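Local coordinates for ABC transporter ATP-binding protein (Sulfolobus tokodaii, PDB 2PJZ) that probably binds and hydrolyses ATP as the nucleotide-binding subunit of an ABC transporter, perhaps one that takes up cobalt, at residues A[198-212]-A[227-241]. Numbering follows the deposited sequence.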
loop_
_atom_site.group_PDB
_atom_site.type_symbol
_atom_site.label_atom_id
_atom_site.label_comp_id
_atom_site.label_asym_id
_atom_site.label_seq_id
_atom_site.Cartn_x
_atom_site.Cartn_y
_atom_site.Cartn_z
ATOM N N PHE A 198 -2.130 8.591 7.245
ATOM C CA PHE A 198 -0.709 8.939 7.250
ATOM C C PHE A 198 0.033 8.082 8.281
ATOM O O PHE A 198 -0.410 7.964 9.410
ATOM C CB PHE A 198 -0.548 10.402 7.678
ATOM C CG PHE A 198 -0.999 11.368 6.630
ATOM C CD1 PHE A 198 -0.088 11.851 5.672
ATOM C CD2 PHE A 198 -2.331 11.781 6.585
ATOM C CE1 PHE A 198 -0.496 12.760 4.686
ATOM C CE2 PHE A 198 -2.745 12.703 5.609
ATOM C CZ PHE A 198 -1.833 13.184 4.658
ATOM N N LEU A 199 1.160 7.505 7.888
ATOM C CA LEU A 199 2.060 6.886 8.878
ATOM C C LEU A 199 3.094 7.967 9.208
ATOM O O LEU A 199 4.064 8.122 8.463
ATOM C CB LEU A 199 2.718 5.626 8.294
ATOM C CG LEU A 199 3.535 4.712 9.226
ATOM C CD1 LEU A 199 2.738 4.234 10.455
ATOM C CD2 LEU A 199 4.023 3.556 8.434
ATOM N N VAL A 200 2.855 8.687 10.306
ATOM C CA VAL A 200 3.758 9.746 10.856
ATOM C C VAL A 200 3.543 9.893 12.352
ATOM O O VAL A 200 2.524 9.495 12.873
ATOM C CB VAL A 200 3.515 11.161 10.220
ATOM C CG1 VAL A 200 4.086 11.223 8.822
ATOM C CG2 VAL A 200 2.034 11.520 10.232
ATOM N N GLY A 201 4.494 10.491 13.062
ATOM C CA GLY A 201 4.345 10.667 14.509
ATOM C C GLY A 201 4.326 9.321 15.183
ATOM O O GLY A 201 3.610 9.101 16.176
ATOM N N ASN A 202 5.062 8.383 14.585
ATOM C CA ASN A 202 5.131 7.028 15.096
ATOM C C ASN A 202 3.703 6.463 15.276
ATOM O O ASN A 202 3.419 5.677 16.175
ATOM C CB ASN A 202 6.045 7.013 16.376
ATOM C CG ASN A 202 7.504 7.629 16.131
ATOM O OD1 ASN A 202 7.987 8.461 16.898
ATOM N ND2 ASN A 202 8.163 7.208 15.082
ATOM N N ARG A 203 2.768 6.885 14.406
ATOM C CA ARG A 203 1.344 6.499 14.508
ATOM C C ARG A 203 0.676 6.362 13.129
ATOM O O ARG A 203 1.128 6.958 12.163
ATOM C CB ARG A 203 0.556 7.587 15.259
ATOM C CG ARG A 203 0.863 7.774 16.754
ATOM C CD ARG A 203 0.667 9.255 17.172
ATOM N NE ARG A 203 1.411 9.565 18.397
ATOM C CZ ARG A 203 0.908 9.489 19.630
ATOM N NH1 ARG A 203 -0.358 9.130 19.825
ATOM N NH2 ARG A 203 1.679 9.772 20.679
ATOM N N LEU A 204 -0.403 5.598 13.043
ATOM C CA LEU A 204 -1.236 5.600 11.844
ATOM C C LEU A 204 -2.379 6.586 12.067
ATOM O O LEU A 204 -3.249 6.330 12.912
ATOM C CB LEU A 204 -1.806 4.222 11.605
ATOM C CG LEU A 204 -2.155 3.670 10.238
ATOM C CD1 LEU A 204 -1.121 3.955 9.126
ATOM C CD2 LEU A 204 -2.309 2.135 10.402
ATOM N N GLN A 205 -2.407 7.684 11.309
ATOM C CA GLN A 205 -3.371 8.764 11.601
ATOM C C GLN A 205 -4.353 9.042 10.463
ATOM O O GLN A 205 -3.963 9.126 9.306
ATOM C CB GLN A 205 -2.626 10.025 12.053
ATOM C CG GLN A 205 -1.443 9.738 12.995
ATOM C CD GLN A 205 -0.891 10.990 13.656
ATOM O OE1 GLN A 205 -1.650 11.906 13.986
ATOM N NE2 GLN A 205 0.424 11.050 13.836
ATOM N N GLY A 206 -5.636 9.152 10.801
ATOM C CA GLY A 206 -6.676 9.265 9.787
ATOM C C GLY A 206 -7.935 8.617 10.331
ATOM O O GLY A 206 -8.005 8.366 11.525
ATOM N N PRO A 207 -8.913 8.324 9.467
ATOM C CA PRO A 207 -8.869 8.441 8.018
ATOM C C PRO A 207 -9.164 9.876 7.510
ATOM O O PRO A 207 -9.682 10.690 8.259
ATOM C CB PRO A 207 -9.970 7.481 7.567
ATOM C CG PRO A 207 -10.982 7.572 8.660
ATOM C CD PRO A 207 -10.194 7.756 9.932
ATOM N N ILE A 208 -8.796 10.156 6.271
ATOM C CA ILE A 208 -9.242 11.388 5.595
ATOM C C ILE A 208 -9.611 11.048 4.164
ATOM O O ILE A 208 -8.975 10.197 3.527
ATOM C CB ILE A 208 -8.184 12.533 5.688
ATOM C CG1 ILE A 208 -8.706 13.821 5.011
ATOM C CG2 ILE A 208 -6.841 12.130 5.064
ATOM C CD1 ILE A 208 -7.765 15.015 5.211
ATOM N N SER A 209 -10.665 11.668 3.646
ATOM C CA SER A 209 -11.009 11.472 2.244
ATOM C C SER A 209 -9.862 11.980 1.362
ATOM O O SER A 209 -9.376 13.113 1.575
ATOM C CB SER A 209 -12.283 12.259 1.921
ATOM O OG SER A 209 -12.472 12.304 0.521
ATOM N N VAL A 210 -9.449 11.182 0.380
ATOM C CA VAL A 210 -8.431 11.647 -0.567
ATOM C C VAL A 210 -8.984 12.840 -1.386
ATOM O O VAL A 210 -8.269 13.809 -1.657
ATOM C CB VAL A 210 -7.963 10.541 -1.488
ATOM C CG1 VAL A 210 -7.101 11.094 -2.567
ATOM C CG2 VAL A 210 -7.120 9.503 -0.681
ATOM N N SER A 211 -10.268 12.786 -1.727
ATOM C CA SER A 211 -10.904 13.908 -2.449
ATOM C C SER A 211 -10.685 15.198 -1.680
ATOM O O SER A 211 -10.292 16.215 -2.266
ATOM C CB SER A 211 -12.410 13.647 -2.685
ATOM O OG SER A 211 -13.021 14.780 -3.309
ATOM N N GLU A 212 -10.917 15.169 -0.374
ATOM C CA GLU A 212 -10.789 16.343 0.468
ATOM C C GLU A 212 -9.316 16.725 0.697
ATOM O O GLU A 212 -8.948 17.911 0.674
ATOM C CB GLU A 212 -11.537 16.145 1.775
ATOM C CG GLU A 212 -12.976 15.627 1.483
ATOM C CD GLU A 212 -14.068 16.285 2.282
ATOM O OE1 GLU A 212 -14.942 15.552 2.798
ATOM O OE2 GLU A 212 -14.089 17.527 2.368
ATOM N N LEU A 227 -9.878 18.961 8.724
ATOM C CA LEU A 227 -10.298 17.641 8.258
ATOM C C LEU A 227 -9.557 16.548 9.034
ATOM O O LEU A 227 -10.106 15.468 9.315
ATOM C CB LEU A 227 -10.027 17.484 6.769
ATOM C CG LEU A 227 -10.819 18.305 5.752
ATOM C CD1 LEU A 227 -9.957 18.476 4.511
ATOM C CD2 LEU A 227 -12.151 17.616 5.390
ATOM N N LEU A 228 -8.301 16.828 9.372
ATOM C CA LEU A 228 -7.506 15.899 10.179
ATOM C C LEU A 228 -6.387 16.650 10.869
ATOM O O LEU A 228 -5.731 17.475 10.243
ATOM C CB LEU A 228 -6.917 14.796 9.281
ATOM C CG LEU A 228 -6.025 13.727 9.938
ATOM C CD1 LEU A 228 -6.843 12.890 10.914
ATOM C CD2 LEU A 228 -5.409 12.833 8.855
ATOM N N VAL A 229 -6.177 16.364 12.151
ATOM C CA VAL A 229 -5.037 16.918 12.879
ATOM C C VAL A 229 -3.984 15.831 13.140
ATOM O O VAL A 229 -4.278 14.823 13.763
ATOM C CB VAL A 229 -5.445 17.583 14.213
ATOM C CG1 VAL A 229 -4.216 18.197 14.908
ATOM C CG2 VAL A 229 -6.535 18.691 13.960
ATOM N N LEU A 230 -2.775 16.048 12.636
ATOM C CA LEU A 230 -1.661 15.113 12.841
ATOM C C LEU A 230 -0.808 15.515 14.027
ATOM O O LEU A 230 -0.386 16.656 14.116
ATOM C CB LEU A 230 -0.758 15.080 11.609
ATOM C CG LEU A 230 -1.369 14.699 10.263
ATOM C CD1 LEU A 230 -0.345 14.918 9.189
ATOM C CD2 LEU A 230 -1.856 13.242 10.296
ATOM N N ASP A 231 -0.542 14.565 14.919
ATOM C CA ASP A 231 0.443 14.725 16.004
ATOM C C ASP A 231 1.843 14.261 15.560
ATOM O O ASP A 231 1.999 13.102 15.152
ATOM C CB ASP A 231 -0.042 13.927 17.215
ATOM C CG ASP A 231 -1.480 14.259 17.594
ATOM O OD1 ASP A 231 -1.807 15.460 17.730
ATOM O OD2 ASP A 231 -2.302 13.343 17.762
ATOM N N ILE A 232 2.838 15.162 15.603
ATOM C CA ILE A 232 4.210 14.926 15.081
ATOM C C ILE A 232 5.338 15.542 15.954
ATOM O O ILE A 232 5.321 16.752 16.210
ATOM C CB ILE A 232 4.367 15.480 13.660
ATOM C CG1 ILE A 232 3.336 14.854 12.714
ATOM C CG2 ILE A 232 5.788 15.250 13.139
ATOM C CD1 ILE A 232 3.276 15.497 11.372
ATOM N N MET A 233 6.346 14.725 16.314
ATOM C CA MET A 233 7.257 14.954 17.482
ATOM C C MET A 233 6.434 15.437 18.679
ATOM O O MET A 233 5.882 14.616 19.412
ATOM C CB MET A 233 8.579 15.740 17.176
ATOM C CG MET A 233 8.744 16.123 15.690
ATOM S SD MET A 233 10.314 15.901 14.686
ATOM N N ASP A 234 6.258 16.743 18.825
ATOM C CA ASP A 234 5.314 17.232 19.826
ATOM C C ASP A 234 4.198 18.095 19.242
ATOM O O ASP A 234 3.107 18.171 19.808
ATOM C CB ASP A 234 6.046 17.969 20.947
ATOM C CG ASP A 234 6.432 17.042 22.081
ATOM O OD1 ASP A 234 5.838 15.933 22.173
ATOM O OD2 ASP A 234 7.320 17.413 22.884
ATOM N N LYS A 235 4.478 18.698 18.091
ATOM C CA LYS A 235 3.589 19.643 17.450
ATOM C C LYS A 235 2.333 19.021 16.827
ATOM O O LYS A 235 2.127 17.796 16.836
ATOM C CB LYS A 235 4.362 20.429 16.390
ATOM C CG LYS A 235 5.766 20.888 16.816
ATOM C CD LYS A 235 6.457 21.641 15.684
ATOM C CE LYS A 235 6.445 23.151 15.916
ATOM N NZ LYS A 235 7.459 23.843 15.053
ATOM N N LYS A 236 1.485 19.894 16.308
ATOM C CA LYS A 236 0.282 19.482 15.630
ATOM C C LYS A 236 0.325 20.107 14.267
ATOM O O LYS A 236 0.792 21.232 14.108
ATOM C CB LYS A 236 -0.969 19.908 16.402
ATOM C CG LYS A 236 -1.095 19.266 17.785
ATOM C CD LYS A 236 -2.536 19.152 18.204
ATOM C CE LYS A 236 -2.672 18.527 19.579
ATOM N NZ LYS A 236 -2.694 17.051 19.523
ATOM N N VAL A 237 -0.115 19.348 13.274
ATOM C CA VAL A 237 -0.173 19.809 11.902
ATOM C C VAL A 237 -1.591 19.570 11.423
ATOM O O VAL A 237 -2.088 18.442 11.456
ATOM C CB VAL A 237 0.835 19.050 10.988
ATOM C CG1 VAL A 237 0.595 19.374 9.552
ATOM C CG2 VAL A 237 2.273 19.397 11.354
ATOM N N SER A 238 -2.262 20.635 11.002
ATOM C CA SER A 238 -3.652 20.521 10.592
ATOM C C SER A 238 -3.806 20.494 9.096
ATOM O O SER A 238 -3.200 21.299 8.371
ATOM C CB SER A 238 -4.496 21.656 11.178
ATOM O OG SER A 238 -4.588 21.517 12.579
ATOM N N ILE A 239 -4.651 19.565 8.641
ATOM C CA ILE A 239 -5.095 19.515 7.259
ATOM C C ILE A 239 -6.478 20.183 7.234
ATOM O O ILE A 239 -7.440 19.696 7.865
ATOM C CB ILE A 239 -5.109 18.049 6.726
ATOM C CG1 ILE A 239 -3.682 17.461 6.783
ATOM C CG2 ILE A 239 -5.620 17.993 5.333
ATOM C CD1 ILE A 239 -3.592 15.951 6.534
ATOM N N VAL A 240 -6.541 21.316 6.529
ATOM C CA VAL A 240 -7.725 22.190 6.502
ATOM C C VAL A 240 -8.305 22.357 5.080
ATOM O O VAL A 240 -7.575 22.416 4.087
ATOM C CB VAL A 240 -7.401 23.573 7.131
ATOM C CG1 VAL A 240 -6.940 23.417 8.589
ATOM C CG2 VAL A 240 -6.328 24.291 6.324
ATOM N N LYS A 241 -9.630 22.423 4.987
ATOM C CA LYS A 241 -10.304 22.594 3.709
ATOM C C LYS A 241 -10.164 24.050 3.247
ATOM O O LYS A 241 -10.330 24.973 4.036
ATOM C CB LYS A 241 -11.779 22.207 3.839
ATOM C CG LYS A 241 -12.415 21.898 2.516
ATOM C CD LYS A 241 -13.708 21.079 2.656
ATOM C CE LYS A 241 -14.086 20.513 1.309
ATOM N NZ LYS A 241 -13.226 19.334 0.982
HETATM O O HOH W 1 3.382 11.655 17.504
HETATM O O HOH W 2 -4.688 11.846 14.272
HETATM O O HOH W 3 -10.509 19.891 1.004
#
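Two beta hairpins from different sheets pack here, and Gln205 of one grips the edge strand of the other through Asp231. Gln205 OE1 accepts from Asp231 N at 3.0 Å, in the carbonyl plane and on a lone pair. Gln205 NE2 donates to Asp231 O at 2.9 Å, nearly straight at 165°. The side-chain amide thus pairs with both backbone polar groups of one residue. NE2 also donates to Val200 O, from above that carbonyl's plane. Together the three bonds fix the amide's rotation. With an alanine at Gln205, Asp231 N and O would probably lose these partners, and Val200 O its side-chain donor. Strand 203-209 is the outer strand of the mixed sheet of the ABC ATPase core, and it runs antiparallel to strand 228-232 of the separate C-terminal sheet. Apolar side chains pack between the two hairpins. Leu230 CD1 sits over one face of the Phe198 ring, and Ile239 CD1 meets Phe198 CE2 obliquely at 3.5 Å. Ile208 is extended at both torsions, with CG1 opposite the backbone N (chi1 -178°), and CD1 reaches to 3.7 Å from Leu227 CB. Helix 256-260 adds Ile257 against Phe198.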